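Local coordinates for protein kinase A regulatory subunit, putative (Trypanosoma cruzi, PDB 6FTF), which probably regulates the catalytic subunit of a cAMP-independent protein kinase A, using two cyclic nucleotide-binding domains that each hold a nucleoside analogue here, at residues Leu35-Leu40 with Val56-Met61; Ile93-Gln98 with Val120-Lys125; Glu207-Val212 with Val224-Gln229. All blocks are in the same frame, centred on the assembly; numbering follows the deposited sequence. Where two conformers were deposited one is given.

Contact 1: residues Leu35-Leu40 with Val56-Met61; sequences LITKLL and VVAGAM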
loop_
_atom_site.group_PDB
_atom_site.type_symbol
_atom_site.label_atom_id
_atom_site.label_comp_id
_atom_site.label_asym_id
_atom_site.label_seq_id
_atom_site.Cartn_x
_atom_site.Cartn_y
_atom_site.Cartn_z
ATOM N N LEU A 35 0.778 18.853 -1.475
ATOM C CA LEU A 35 -0.163 18.063 -2.260
ATOM C C LEU A 35 0.529 16.865 -2.889
ATOM O O LEU A 35 0.062 15.723 -2.781
ATOM C CB LEU A 35 -0.792 18.963 -3.328
ATOM C CG LEU A 35 -1.844 18.358 -4.262
ATOM C CD1 LEU A 35 -2.517 19.467 -5.005
ATOM C CD2 LEU A 35 -1.307 17.367 -5.283
ATOM N N ILE A 36 1.645 17.111 -3.563
ATOM C CA ILE A 36 2.309 16.043 -4.299
ATOM C C ILE A 36 2.878 15.020 -3.335
ATOM O O ILE A 36 2.755 13.809 -3.547
ATOM C CB ILE A 36 3.405 16.613 -5.212
ATOM C CG1 ILE A 36 2.816 17.586 -6.228
ATOM C CG2 ILE A 36 4.116 15.509 -5.900
ATOM C CD1 ILE A 36 3.843 18.452 -6.864
ATOM N N THR A 37 3.512 15.466 -2.257
ATOM C CA THR A 37 4.107 14.479 -1.367
ATOM C C THR A 37 3.049 13.630 -0.685
ATOM O O THR A 37 3.306 12.455 -0.383
ATOM C CB THR A 37 5.024 15.125 -0.333
ATOM O OG1 THR A 37 4.272 16.037 0.477
ATOM C CG2 THR A 37 6.189 15.830 -1.019
ATOM N N LYS A 38 1.858 14.180 -0.440
ATOM C CA LYS A 38 0.790 13.339 0.081
ATOM C C LYS A 38 0.402 12.258 -0.921
ATOM O O LYS A 38 0.206 11.094 -0.544
ATOM C CB LYS A 38 -0.407 14.194 0.470
ATOM C CG LYS A 38 -1.488 13.425 1.223
ATOM C CD LYS A 38 -2.620 14.346 1.657
ATOM C CE LYS A 38 -2.083 15.576 2.383
ATOM N NZ LYS A 38 -1.314 15.234 3.614
ATOM N N LEU A 39 0.315 12.602 -2.207
ATOM C CA LEU A 39 0.048 11.569 -3.200
ATOM C C LEU A 39 1.136 10.503 -3.171
ATOM O O LEU A 39 0.848 9.300 -3.214
ATOM C CB LEU A 39 -0.036 12.170 -4.601
ATOM C CG LEU A 39 -1.213 13.118 -4.874
ATOM C CD1 LEU A 39 -1.039 13.785 -6.227
ATOM C CD2 LEU A 39 -2.533 12.386 -4.833
ATOM N N LEU A 40 2.393 10.920 -3.114
ATOM C CA LEU A 40 3.483 9.959 -3.170
ATOM C C LEU A 40 3.524 9.067 -1.939
ATOM O O LEU A 40 3.802 7.866 -2.052
ATOM C CB LEU A 40 4.804 10.695 -3.321
ATOM C CG LEU A 40 4.982 11.559 -4.559
ATOM C CD1 LEU A 40 6.367 12.144 -4.457
ATOM C CD2 LEU A 40 4.771 10.738 -5.820
ATOM N N VAL A 56 12.467 15.149 -3.327
ATOM C CA VAL A 56 13.188 15.257 -4.597
ATOM C C VAL A 56 12.297 14.816 -5.747
ATOM O O VAL A 56 12.211 15.479 -6.789
ATOM C CB VAL A 56 14.495 14.437 -4.560
ATOM C CG1 VAL A 56 15.139 14.370 -5.932
ATOM C CG2 VAL A 56 15.478 15.020 -3.555
ATOM N N VAL A 57 11.646 13.666 -5.592
ATOM C CA VAL A 57 10.774 13.149 -6.636
ATOM C C VAL A 57 9.649 14.140 -6.910
ATOM O O VAL A 57 9.345 14.455 -8.065
ATOM C CB VAL A 57 10.250 11.756 -6.241
ATOM C CG1 VAL A 57 9.163 11.300 -7.186
ATOM C CG2 VAL A 57 11.390 10.737 -6.236
ATOM N N ALA A 58 9.022 14.660 -5.855
ATOM C CA ALA A 58 7.974 15.663 -6.018
ATOM C C ALA A 58 8.470 16.868 -6.798
ATOM O O ALA A 58 7.781 17.365 -7.704
ATOM C CB ALA A 58 7.387 16.064 -4.667
ATOM N N GLY A 59 9.662 17.348 -6.476
ATOM C CA GLY A 59 10.228 18.472 -7.194
ATOM C C GLY A 59 10.424 18.207 -8.666
ATOM O O GLY A 59 10.373 19.133 -9.477
ATOM N N ALA A 60 10.662 16.951 -9.032
ATOM C CA ALA A 60 10.915 16.591 -10.418
ATOM C C ALA A 60 9.640 16.435 -11.233
ATOM O O ALA A 60 9.721 16.307 -12.459
ATOM C CB ALA A 60 11.695 15.274 -10.501
ATOM N N MET A 61 8.481 16.478 -10.604
ATOM C CA MET A 61 7.241 16.227 -11.309
ATOM C C MET A 61 6.681 17.484 -11.951
ATOM O O MET A 61 6.947 18.619 -11.525
ATOM C CB MET A 61 6.238 15.608 -10.352
ATOM C CG MET A 61 6.699 14.239 -9.877
ATOM S SD MET A 61 5.511 13.364 -8.851
ATOM C CE MET A 61 5.983 13.656 -7.267
#

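Contact 2: residues Ile93-Gln98 with Val120-Lys125; sequences IIKEGQ and VVATVK. With 7CI (7-cyano-7-deazainosine), chain F.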
loop_
_atom_site.group_PDB
_atom_site.type_symbol
_atom_site.label_atom_id
_atom_site.label_comp_id
_atom_site.label_asym_id
_atom_site.label_seq_id
_atom_site.Cartn_x
_atom_site.Cartn_y
_atom_site.Cartn_z
ATOM N N ILE A 93 -8.427 1.247 -17.800
ATOM C CA ILE A 93 -7.376 0.432 -18.401
ATOM C C ILE A 93 -8.057 -0.500 -19.386
ATOM O O ILE A 93 -8.919 -1.298 -18.997
ATOM C CB ILE A 93 -6.612 -0.366 -17.332
ATOM C CG1 ILE A 93 -6.081 0.562 -16.230
ATOM C CG2 ILE A 93 -5.490 -1.176 -17.964
ATOM C CD1 ILE A 93 -5.192 1.688 -16.746
ATOM N N ILE A 94 -7.680 -0.401 -20.656
ATOM C CA ILE A 94 -8.342 -1.111 -21.747
ATOM C C ILE A 94 -7.334 -2.037 -22.406
ATOM O O ILE A 94 -6.306 -1.584 -22.922
ATOM C CB ILE A 94 -8.946 -0.132 -22.765
ATOM C CG1 ILE A 94 -9.951 0.783 -22.049
ATOM C CG2 ILE A 94 -9.586 -0.877 -23.947
ATOM C CD1 ILE A 94 -10.481 1.898 -22.865
ATOM N N LYS A 95 -7.641 -3.335 -22.400
ATOM C CA LYS A 95 -6.855 -4.357 -23.081
ATOM C C LYS A 95 -7.719 -5.008 -24.148
ATOM O O LYS A 95 -8.838 -5.444 -23.858
ATOM C CB LYS A 95 -6.411 -5.447 -22.110
ATOM C CG LYS A 95 -5.238 -5.084 -21.248
ATOM C CD LYS A 95 -4.477 -6.331 -20.814
ATOM C CE LYS A 95 -3.287 -6.603 -21.723
ATOM N NZ LYS A 95 -2.350 -7.605 -21.127
ATOM N N GLU A 96 -7.197 -5.083 -25.369
ATOM C CA GLU A 96 -7.911 -5.693 -26.489
ATOM C C GLU A 96 -9.379 -5.269 -26.497
ATOM O O GLU A 96 -10.294 -6.081 -26.651
ATOM C CB GLU A 96 -7.770 -7.213 -26.471
ATOM N N GLY A 97 -9.596 -3.970 -26.304
ATOM C CA GLY A 97 -10.922 -3.396 -26.346
ATOM C C GLY A 97 -11.777 -3.640 -25.124
ATOM O O GLY A 97 -12.935 -3.201 -25.108
ATOM N N GLN A 98 -11.257 -4.313 -24.101
ATOM C CA GLN A 98 -12.010 -4.611 -22.890
ATOM C C GLN A 98 -11.490 -3.765 -21.738
ATOM O O GLN A 98 -10.280 -3.708 -21.504
ATOM C CB GLN A 98 -11.880 -6.093 -22.527
ATOM C CG GLN A 98 -12.417 -7.027 -23.594
ATOM C CD GLN A 98 -13.830 -6.668 -24.016
ATOM O OE1 GLN A 98 -14.731 -6.559 -23.184
ATOM N NE2 GLN A 98 -14.024 -6.462 -25.315
ATOM N N VAL A 120 3.971 0.311 -24.143
ATOM C CA VAL A 120 2.726 0.400 -23.390
ATOM C C VAL A 120 1.903 -0.863 -23.575
ATOM O O VAL A 120 1.588 -1.262 -24.701
ATOM C CB VAL A 120 1.946 1.663 -23.791
ATOM C CG1 VAL A 120 0.603 1.690 -23.099
ATOM C CG2 VAL A 120 2.768 2.917 -23.449
ATOM N N VAL A 121 1.513 -1.468 -22.455
ATOM C CA VAL A 121 0.793 -2.736 -22.494
ATOM C C VAL A 121 -0.697 -2.526 -22.736
ATOM O O VAL A 121 -1.322 -3.266 -23.510
ATOM C CB VAL A 121 1.060 -3.508 -21.191
ATOM C CG1 VAL A 121 0.226 -4.782 -21.114
ATOM C CG2 VAL A 121 2.547 -3.839 -21.066
ATOM N N ALA A 122 -1.300 -1.547 -22.070
ATOM C CA ALA A 122 -2.733 -1.307 -22.143
ATOM C C ALA A 122 -2.999 0.172 -22.383
ATOM O O ALA A 122 -2.202 1.035 -22.001
ATOM C CB ALA A 122 -3.434 -1.714 -20.843
ATOM N N THR A 123 -4.109 0.459 -23.050
ATOM C CA THR A 123 -4.540 1.832 -23.226
ATOM C C THR A 123 -5.137 2.371 -21.935
ATOM O O THR A 123 -5.843 1.665 -21.211
ATOM C CB THR A 123 -5.536 1.893 -24.378
ATOM O OG1 THR A 123 -4.825 1.590 -25.574
ATOM C CG2 THR A 123 -6.179 3.266 -24.505
ATOM N N VAL A 124 -4.826 3.631 -21.642
ATOM C CA VAL A 124 -5.316 4.326 -20.457
ATOM C C VAL A 124 -6.177 5.480 -20.938
ATOM O O VAL A 124 -5.657 6.424 -21.541
ATOM C CB VAL A 124 -4.156 4.833 -19.598
ATOM C CG1 VAL A 124 -4.705 5.564 -18.401
ATOM C CG2 VAL A 124 -3.236 3.678 -19.191
ATOM N N LYS A 125 -7.477 5.417 -20.674
ATOM C CA LYS A 125 -8.437 6.340 -21.282
ATOM C C LYS A 125 -9.260 7.016 -20.194
ATOM O O LYS A 125 -9.910 6.340 -19.393
ATOM C CB LYS A 125 -9.342 5.595 -22.268
ATOM C CG LYS A 125 -10.172 6.491 -23.169
ATOM C CD LYS A 125 -10.845 5.651 -24.224
ATOM C CE LYS A 125 -11.661 6.500 -25.185
ATOM N NZ LYS A 125 -12.054 5.724 -26.394
HETATM C C1 7CI F . -1.969 -0.067 -16.088
HETATM N N1 7CI F . -2.271 -1.526 -16.231
HETATM O O1 7CI F . -2.009 0.527 -17.376
HETATM C C2 7CI F . -3.024 -2.220 -15.375
HETATM N N2 7CI F . -3.626 -1.835 -14.222
HETATM O O2 7CI F . -0.618 1.314 -14.791
HETATM C C3 7CI F . -4.314 -2.758 -13.527
HETATM N N3 7CI F . -4.412 -4.077 -13.989
HETATM O O3 7CI F . 1.354 1.066 -16.492
HETATM C C4 7CI F . -3.810 -4.477 -15.141
HETATM N N4 7CI F . -1.971 -5.626 -18.708
HETATM C C5 7CI F . -3.084 -3.553 -15.892
HETATM O O5 7CI F . -3.943 -5.690 -15.474
HETATM C C6 7CI F . -2.339 -3.600 -17.132
HETATM C C7 7CI F . -1.877 -2.284 -17.285
HETATM C C8 7CI F . -2.140 -4.708 -17.994
HETATM C C9 7CI F . -0.632 0.182 -15.561
HETATM C C10 7CI F . 0.163 0.315 -16.751
HETATM C C11 7CI F . -0.754 1.103 -17.665
HETATM C C12 7CI F . -0.408 0.945 -19.213
HETATM O O4 7CI F . -0.235 -0.419 -19.532
#

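Contact 3: residues Glu207-Val212 with Val224-Gln229; sequences EGTVEV and VCEFTQ. With 7CI (7-cyano-7-deazainosine), chain E; EDO (1,2-ethanediol), chain C.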
loop_
_atom_site.group_PDB
_atom_site.type_symbol
_atom_site.label_atom_id
_atom_site.label_comp_id
_atom_site.label_asym_id
_atom_site.label_seq_id
_atom_site.Cartn_x
_atom_site.Cartn_y
_atom_site.Cartn_z
ATOM N N GLU A 207 5.016 -17.159 8.926
ATOM C CA GLU A 207 5.320 -18.374 9.658
ATOM C C GLU A 207 5.095 -18.103 11.135
ATOM O O GLU A 207 5.400 -17.013 11.619
ATOM C CB GLU A 207 6.786 -18.750 9.447
ATOM C CG GLU A 207 7.237 -20.042 10.060
ATOM C CD GLU A 207 8.744 -20.190 9.951
ATOM O OE1 GLU A 207 9.282 -20.008 8.838
ATOM O OE2 GLU A 207 9.392 -20.452 10.985
ATOM N N GLY A 208 4.600 -19.105 11.847
ATOM C CA GLY A 208 4.487 -19.058 13.296
ATOM C C GLY A 208 3.079 -18.795 13.789
ATOM O O GLY A 208 2.113 -18.742 13.023
ATOM N N THR A 209 2.981 -18.640 15.110
ATOM C CA THR A 209 1.713 -18.440 15.796
ATOM C C THR A 209 1.816 -17.275 16.769
ATOM O O THR A 209 2.882 -16.983 17.308
ATOM C CB THR A 209 1.337 -19.735 16.535
ATOM O OG1 THR A 209 1.244 -20.792 15.564
ATOM C CG2 THR A 209 0.028 -19.641 17.274
ATOM N N VAL A 210 0.697 -16.572 16.932
ATOM C CA VAL A 210 0.580 -15.427 17.827
ATOM C C VAL A 210 -0.630 -15.606 18.726
ATOM O O VAL A 210 -1.562 -16.345 18.410
ATOM C CB VAL A 210 0.465 -14.073 17.069
ATOM C CG1 VAL A 210 1.647 -13.901 16.114
ATOM C CG2 VAL A 210 -0.871 -13.972 16.317
ATOM N N GLU A 211 -0.628 -14.878 19.840
ATOM C CA GLU A 211 -1.775 -14.803 20.735
ATOM C C GLU A 211 -2.223 -13.356 20.868
ATOM O O GLU A 211 -1.407 -12.440 20.893
ATOM C CB GLU A 211 -1.469 -15.387 22.125
ATOM C CG GLU A 211 -0.331 -14.706 22.878
ATOM C CD GLU A 211 0.048 -15.405 24.186
ATOM O OE1 GLU A 211 0.941 -14.884 24.909
ATOM O OE2 GLU A 211 -0.529 -16.472 24.499
ATOM N N VAL A 212 -3.531 -13.176 20.933
ATOM C CA VAL A 212 -4.166 -11.869 21.084
ATOM C C VAL A 212 -4.606 -11.756 22.535
ATOM O O VAL A 212 -5.294 -12.649 23.034
ATOM C CB VAL A 212 -5.371 -11.754 20.140
ATOM C CG1 VAL A 212 -6.065 -10.425 20.303
ATOM C CG2 VAL A 212 -4.948 -11.930 18.694
ATOM N N VAL A 224 -7.505 -13.804 24.249
ATOM C CA VAL A 224 -8.691 -13.822 23.406
ATOM C C VAL A 224 -8.667 -14.989 22.432
ATOM O O VAL A 224 -9.651 -15.725 22.311
ATOM C CB VAL A 224 -8.800 -12.474 22.667
ATOM C CG1 VAL A 224 -9.930 -12.499 21.653
ATOM C CG2 VAL A 224 -9.026 -11.366 23.650
ATOM N N CYS A 225 -7.570 -15.178 21.711
ATOM C CA CYS A 225 -7.475 -16.220 20.692
ATOM C C CYS A 225 -6.036 -16.293 20.202
ATOM O O CYS A 225 -5.166 -15.546 20.661
ATOM C CB CYS A 225 -8.426 -15.953 19.520
ATOM S SG CYS A 225 -7.975 -14.548 18.459
ATOM N N GLU A 226 -5.800 -17.193 19.247
ATOM C CA GLU A 226 -4.542 -17.300 18.519
ATOM C C GLU A 226 -4.789 -17.129 17.028
ATOM O O GLU A 226 -5.913 -17.292 16.549
ATOM C CB GLU A 226 -3.877 -18.663 18.759
ATOM C CG GLU A 226 -3.399 -18.791 20.208
ATOM C CD GLU A 226 -2.550 -20.027 20.477
ATOM O OE1 GLU A 226 -1.933 -20.084 21.577
ATOM O OE2 GLU A 226 -2.490 -20.931 19.614
ATOM N N PHE A 227 -3.729 -16.773 16.308
ATOM C CA PHE A 227 -3.699 -16.747 14.851
ATOM C C PHE A 227 -2.388 -17.380 14.408
ATOM O O PHE A 227 -1.429 -17.480 15.179
ATOM C CB PHE A 227 -3.808 -15.322 14.301
ATOM C CG PHE A 227 -5.152 -14.702 14.482
ATOM C CD1 PHE A 227 -6.265 -15.216 13.840
ATOM C CD2 PHE A 227 -5.309 -13.577 15.256
ATOM C CE1 PHE A 227 -7.515 -14.634 14.007
ATOM C CE2 PHE A 227 -6.552 -12.993 15.408
ATOM C CZ PHE A 227 -7.643 -13.521 14.782
ATOM N N THR A 228 -2.331 -17.780 13.140
ATOM C CA THR A 228 -1.158 -18.486 12.643
ATOM C C THR A 228 -0.931 -18.146 11.171
ATOM O O THR A 228 -1.506 -17.197 10.639
ATOM C CB THR A 228 -1.292 -19.983 12.948
ATOM O OG1 THR A 228 -0.055 -20.652 12.691
ATOM C CG2 THR A 228 -2.384 -20.596 12.135
ATOM N N GLN A 229 -0.064 -18.919 10.527
ATOM C CA GLN A 229 0.368 -18.643 9.166
ATOM C C GLN A 229 -0.820 -18.400 8.244
ATOM O O GLN A 229 -1.766 -19.189 8.206
ATOM C CB GLN A 229 1.190 -19.849 8.696
ATOM C CG GLN A 229 1.728 -19.748 7.295
ATOM C CD GLN A 229 2.634 -20.904 6.941
ATOM O OE1 GLN A 229 3.362 -21.432 7.795
ATOM N NE2 GLN A 229 2.576 -21.326 5.689
HETATM C C1 7CI E . -6.346 -8.157 16.929
HETATM N N1 7CI E . -7.587 -8.239 17.790
HETATM O O1 7CI E . -5.357 -7.407 17.598
HETATM C C2 7CI E . -8.413 -9.271 17.801
HETATM N N2 7CI E . -8.333 -10.443 17.126
HETATM O O2 7CI E . -5.806 -7.941 14.636
HETATM C C3 7CI E . -9.265 -11.384 17.381
HETATM N N3 7CI E . -10.338 -11.122 18.247
HETATM O O3 7CI E . -6.021 -5.292 14.779
HETATM C C4 7CI E . -10.456 -9.929 18.908
HETATM N N4 7CI E . -10.549 -6.216 20.895
HETATM C C5 7CI E . -9.455 -8.951 18.725
HETATM O O5 7CI E . -11.479 -9.769 19.632
HETATM C C6 7CI E . -9.180 -7.620 19.256
HETATM C C7 7CI E . -7.997 -7.256 18.629
HETATM C C8 7CI E . -9.930 -6.861 20.153
HETATM C C9 7CI E . -6.604 -7.447 15.646
HETATM C C10 7CI E . -6.300 -6.079 15.976
HETATM C C11 7CI E . -5.028 -6.254 16.834
HETATM C C12 7CI E . -4.731 -5.045 17.810
HETATM O O4 7CI E . -5.887 -4.677 18.478
HETATM C C1 EDO C . 0.610 -19.436 2.815
HETATM O O1 EDO C . 1.836 -19.872 3.407
HETATM C C2 EDO C . -0.360 -18.993 3.901
HETATM O O2 EDO C . -0.567 -20.084 4.801
HETATM O O HOH W 1 3.845 -21.584 10.514
#

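Contact 1: residues Leu35-Leu40 with Val56-Met61
Ile36 lies against Ala58 where the two helices come together, their short axes 9.3 Å apart and turned 119° against each other. Ile36 CB already faces the methyl of Ala58, 4.1 Å from Ala58 CB. With CG1 beside the backbone N (chi1 -60°), CG2 lies anti to that N and rests on the methyl, Ile36 CG2 being 3.5 Å from Ala58 CB. The other branch runs past the alanine, and its end, Ile36 CD1, comes within 4.2 Å of the carbonyl oxygen Ala58 O. The same methyl is also touched by Thr37 CG2, 3.8 Å from Ala58 CB, while Thr37 OG1 turns back to bond with Met33 O in its own helix. One turn further on, Leu40 CD1 touches Val57 CG1 at 4.0 Å. Met61 reaches its sulfur end in between Ile36 and Leu40, but it was built in two conformers and its methyl sits too close to Ile36, so the detail there is doubtful. The contact is apolar packing of helix 30-42 on helix 51-60. Trp134 of strand 130-137 lies beside Ile36, and helix 138-145 touches Val57 through Val145.

Contact 2: residues Ile93-Gln98 with Val120-Lys125
Ile94 and Thr123 bind each other twice through their main chains, as an antiparallel hydrogen-bonded pair. Ile94 N reaches Thr123 O at 2.8 Å, nearly straight at 163°; the return bond from Thr123 N to Ile94 O is longer, 3.0 Å, and more bent. Both donors approach in the plane of the carbonyl they use.

Apolar contacts line both faces. Next to the ligand, Ile93 and Val124 lie side by side and point the same way, with Ile93 CD1 3.7 Å from Val124 CG2, while Ile93 CG2 rests on Ala122 CB at 3.6 Å. On the other face Ile94 CD1 meets the root of the Lys125 chain, 3.9 Å from Lys125 CB.

Two polar contacts go to 7-cyano-7-deazainosine. Ala122 N gives its hydrogen to the ligand hydroxyl O4 at 3.0 Å. Lys95, bent at chi3 (96°), passes over Ala122 CB, and its NZ donates a hydrogen bond to the nitrile nitrogen N4 at 3.1 Å, almost in line with the cyano group. Val121 CG1 flanks the same nitrile.

Helix 111-116 and the loop after it, to which residues 120-122 belong, probably correspond to the phosphate-binding cassette of this family. Strand 91-95 runs between strands 123-126 and 98-103, reaching the latter through a type I' turn from Lys95 to Gln98; strand 71-73 flanks 123-126 on its far side.

Contact 3: residues Glu207-Val212 with Val224-Gln229
Val210 and Phe227 exchange two backbone bonds across the hairpin: Val210 N to Phe227 O at 2.9 Å, and Phe227 N to Val210 O at 3.0 Å. Val212 faces two successive residues, as in a classic beta bulge: Val212 N bonds Cys225 O at 2.9 Å, almost straight at 176°, and Val224 N bonds Val212 O at 2.8 Å. Away from the turn, Thr228 OG1, placed opposite its own backbone N (chi1 -169°), donates to Gly208 O at 2.9 Å from above the carbonyl plane. Gly208 N is served by a water, which donates to Gln229 OE1, while Gln229 NE2 holds an ethanediol, probably from the crystallisation liquor.

Glu211 and Glu226 leave the same face, and both carboxylates form salt bridges with Lys223, which would offset their repulsion. The other face is apolar: Val212 CG2 packs 3.8 Å from Phe227 CE2, and the edge of the Phe227 ring meets N2 of the bound 7-cyano-7-deazainosine. Cys225 SG approaches the base at its C3, and Val212 CG1 lies 3.6 Å from ligand C2.

The chemistry divides: hydrogen bonds go to each other, water, Lys223, the neighbouring strand, Lys283 and Asp231; the nucleobase is offered carbon and sulfur.

Overall arrangement
Going along the chain, the three contacts follow in series, none enclosing or crossing another. Contact 1, in the N-terminal helices, closes a loop of 15 residues that includes the end of helix 30-42 and the start of helix 51-60. Contact 2 closes 21 residues that include most of strand 98-103 and helix 111-116, tying the second and fourth strands of a sheet in the first cyclic nucleotide-binding domain. Contact 3 closes the shorter hairpin in the second domain, joining the second and third strands of the corresponding sheet, which has the same strand order. Contacts 2 and 3 each line a ligand pocket; their centres stand about 42 Å apart, on opposite sides of the chain's centre. Contact 1 lies about 26 Å from contact 2, centre to centre.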